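Local coordinates for protein scavenger receptor with C-type lectin type I (Homo sapiens, PDB 2OX8) that probably binds the leukocyte cell-surface glycan Lewis(x) through its C-type lectin carbohydrate-recognition domain, at residues L40-T45 and I127-R132. Residues are numbered along the deposited sequence; the frame is centred on the assembly and turned at random.
Sequences LVFINT and ICEKDR. With ZN (zinc ion), chain F; ZN (zinc ion), chain G.
V41 N donates a hydrogen bond to I127 O over 2.9 Å, next to the antiparallel non-hydrogen-bonded pair L40 and C128, whose side chains diverge. Beside that bond V41 packs CB and CG1 against CB and CG2 of I127, with V41 CB 3.7 Å from I127 CG2; I52 of helix 46-55 touches both side chains.

Further along, where 40-45 leaves the short strand 39-40, a carboxylate takes over from the backbone of strand 125-131. E129 sets CG anti to its backbone N (chi1 172°) and extends across V41, whose CG2 lies 3.7 Å from E129 OE2. Its two oxygens then divide the work. E129 OE1 accepts a hydrogen bond from F42 N at 2.8 Å, from well above the carboxylate plane, while E129 OE2 binds a zinc ion at 1.9 Å. The same zinc takes F42 O at 2.1 Å, and E48 of helix 46-55 contributes a further ligand.

Residue F42 is thus held through both its N and its O, an example of one carboxylate serving a backbone N-H and a metal at once, here joining loop 41-45 to the last strand of the C-type lectin fold. Sharing the metal probably lowers the cost of burying E129 and favours its ionised form.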
loop_
_atom_site.group_PDB
_atom_site.type_symbol
_atom_site.label_atom_id
_atom_site.label_comp_id
_atom_site.label_asym_id
_atom_site.label_seq_id
_atom_site.Cartn_x
_atom_site.Cartn_y
_atom_site.Cartn_z
ATOM N N LEU A 40 0.519 2.274 6.787
ATOM C CA LEU A 40 0.689 2.096 5.368
ATOM C C LEU A 40 -0.638 2.589 4.748
ATOM O O LEU A 40 -1.742 2.316 5.260
ATOM C CB LEU A 40 0.997 0.623 5.071
ATOM C CG LEU A 40 2.466 0.215 5.371
ATOM C CD1 LEU A 40 2.599 -1.296 5.484
ATOM C CD2 LEU A 40 3.391 0.756 4.261
ATOM N N VAL A 41 -0.499 3.361 3.675
ATOM C CA VAL A 41 -1.597 3.989 2.965
ATOM C C VAL A 41 -2.798 3.096 2.607
ATOM O O VAL A 41 -2.639 1.916 2.292
ATOM C CB VAL A 41 -1.041 4.653 1.678
ATOM C CG1 VAL A 41 -0.595 3.586 0.698
ATOM C CG2 VAL A 41 -2.057 5.553 1.057
ATOM N N PHE A 42 -3.996 3.675 2.686
ATOM C CA PHE A 42 -5.242 2.998 2.314
ATOM C C PHE A 42 -5.682 3.789 1.090
ATOM O O PHE A 42 -5.631 5.026 1.098
ATOM C CB PHE A 42 -6.343 3.155 3.373
ATOM C CG PHE A 42 -6.043 2.506 4.681
ATOM C CD1 PHE A 42 -6.655 2.962 5.836
ATOM C CD2 PHE A 42 -5.128 1.461 4.776
ATOM C CE1 PHE A 42 -6.356 2.395 7.080
ATOM C CE2 PHE A 42 -4.823 0.885 6.011
ATOM C CZ PHE A 42 -5.440 1.360 7.166
ATOM N N ILE A 43 -6.090 3.098 0.033
ATOM C CA ILE A 43 -6.541 3.791 -1.175
ATOM C C ILE A 43 -8.026 3.491 -1.364
ATOM O O ILE A 43 -8.394 2.392 -1.781
ATOM C CB ILE A 43 -5.725 3.332 -2.385
ATOM C CG1 ILE A 43 -4.265 3.737 -2.173
ATOM C CG2 ILE A 43 -6.295 3.933 -3.660
ATOM C CD1 ILE A 43 -3.297 2.966 -3.000
ATOM N N ASN A 44 -8.877 4.466 -1.049
ATOM C CA ASN A 44 -10.305 4.242 -1.133
ATOM C C ASN A 44 -11.146 4.923 -2.208
ATOM O O ASN A 44 -12.370 4.875 -2.152
ATOM C CB ASN A 44 -10.914 4.513 0.229
ATOM C CG ASN A 44 -10.513 3.475 1.240
ATOM O OD1 ASN A 44 -10.762 2.290 1.048
ATOM N ND2 ASN A 44 -9.878 3.910 2.321
ATOM N N THR A 45 -10.504 5.531 -3.191
ATOM C CA THR A 45 -11.227 6.192 -4.256
ATOM C C THR A 45 -10.291 6.292 -5.424
ATOM O O THR A 45 -9.078 6.306 -5.241
ATOM C CB THR A 45 -11.645 7.621 -3.855
ATOM O OG1 THR A 45 -10.485 8.360 -3.437
ATOM C CG2 THR A 45 -12.660 7.584 -2.719
ATOM N N ILE A 127 4.518 3.700 1.461
ATOM C CA ILE A 127 3.799 4.954 1.615
ATOM C C ILE A 127 3.076 4.991 2.963
ATOM O O ILE A 127 2.329 4.074 3.309
ATOM C CB ILE A 127 2.757 5.136 0.469
ATOM C CG1 ILE A 127 3.466 5.124 -0.884
ATOM C CG2 ILE A 127 1.999 6.450 0.645
ATOM C CD1 ILE A 127 2.521 5.294 -2.081
ATOM N N CYS A 128 3.316 6.043 3.727
ATOM C CA CYS A 128 2.658 6.204 5.011
ATOM C C CYS A 128 1.562 7.260 4.848
ATOM O O CYS A 128 1.680 8.199 4.047
ATOM C CB CYS A 128 3.650 6.644 6.080
ATOM S SG CYS A 128 4.904 5.411 6.559
ATOM N N GLU A 129 0.500 7.113 5.621
ATOM C CA GLU A 129 -0.627 8.008 5.517
ATOM C C GLU A 129 -1.228 8.278 6.898
ATOM O O GLU A 129 -1.150 7.430 7.793
ATOM C CB GLU A 129 -1.661 7.354 4.593
ATOM C CG GLU A 129 -3.018 8.045 4.481
ATOM C CD GLU A 129 -4.059 7.189 3.753
ATOM O OE1 GLU A 129 -4.318 6.057 4.203
ATOM O OE2 GLU A 129 -4.623 7.644 2.739
ATOM N N LYS A 130 -1.788 9.472 7.069
ATOM C CA LYS A 130 -2.460 9.843 8.313
ATOM C C LYS A 130 -3.400 11.009 8.026
ATOM O O LYS A 130 -3.044 11.942 7.312
ATOM C CB LYS A 130 -1.467 10.211 9.414
ATOM C CG LYS A 130 -0.524 11.349 9.092
ATOM C CD LYS A 130 0.366 11.635 10.300
ATOM C CE LYS A 130 1.610 12.443 9.938
ATOM N NZ LYS A 130 2.552 12.412 11.099
ATOM N N ASP A 131 -4.610 10.926 8.567
ATOM C CA ASP A 131 -5.634 11.941 8.375
ATOM C C ASP A 131 -5.552 12.972 9.512
ATOM O O ASP A 131 -5.627 12.620 10.680
ATOM C CB ASP A 131 -7.011 11.242 8.338
ATOM C CG ASP A 131 -8.179 12.208 8.419
ATOM O OD1 ASP A 131 -8.275 12.971 9.400
ATOM O OD2 ASP A 131 -9.024 12.200 7.514
ATOM N N ARG A 132 -5.388 14.246 9.165
ATOM C CA ARG A 132 -5.308 15.297 10.175
ATOM C C ARG A 132 -6.590 15.388 10.979
ATOM O O ARG A 132 -7.642 14.934 10.479
ATOM C CB ARG A 132 -5.032 16.652 9.522
ATOM C CG ARG A 132 -3.730 16.705 8.752
ATOM C CD ARG A 132 -3.337 18.138 8.424
ATOM N NE ARG A 132 -4.146 18.737 7.366
ATOM C CZ ARG A 132 -4.161 18.315 6.104
ATOM N NH1 ARG A 132 -3.414 17.280 5.726
ATOM N NH2 ARG A 132 -4.910 18.939 5.209
HETATM ZN ZN ZN F . -6.081 6.945 1.815
HETATM ZN ZN ZN G . -10.523 12.691 6.646
#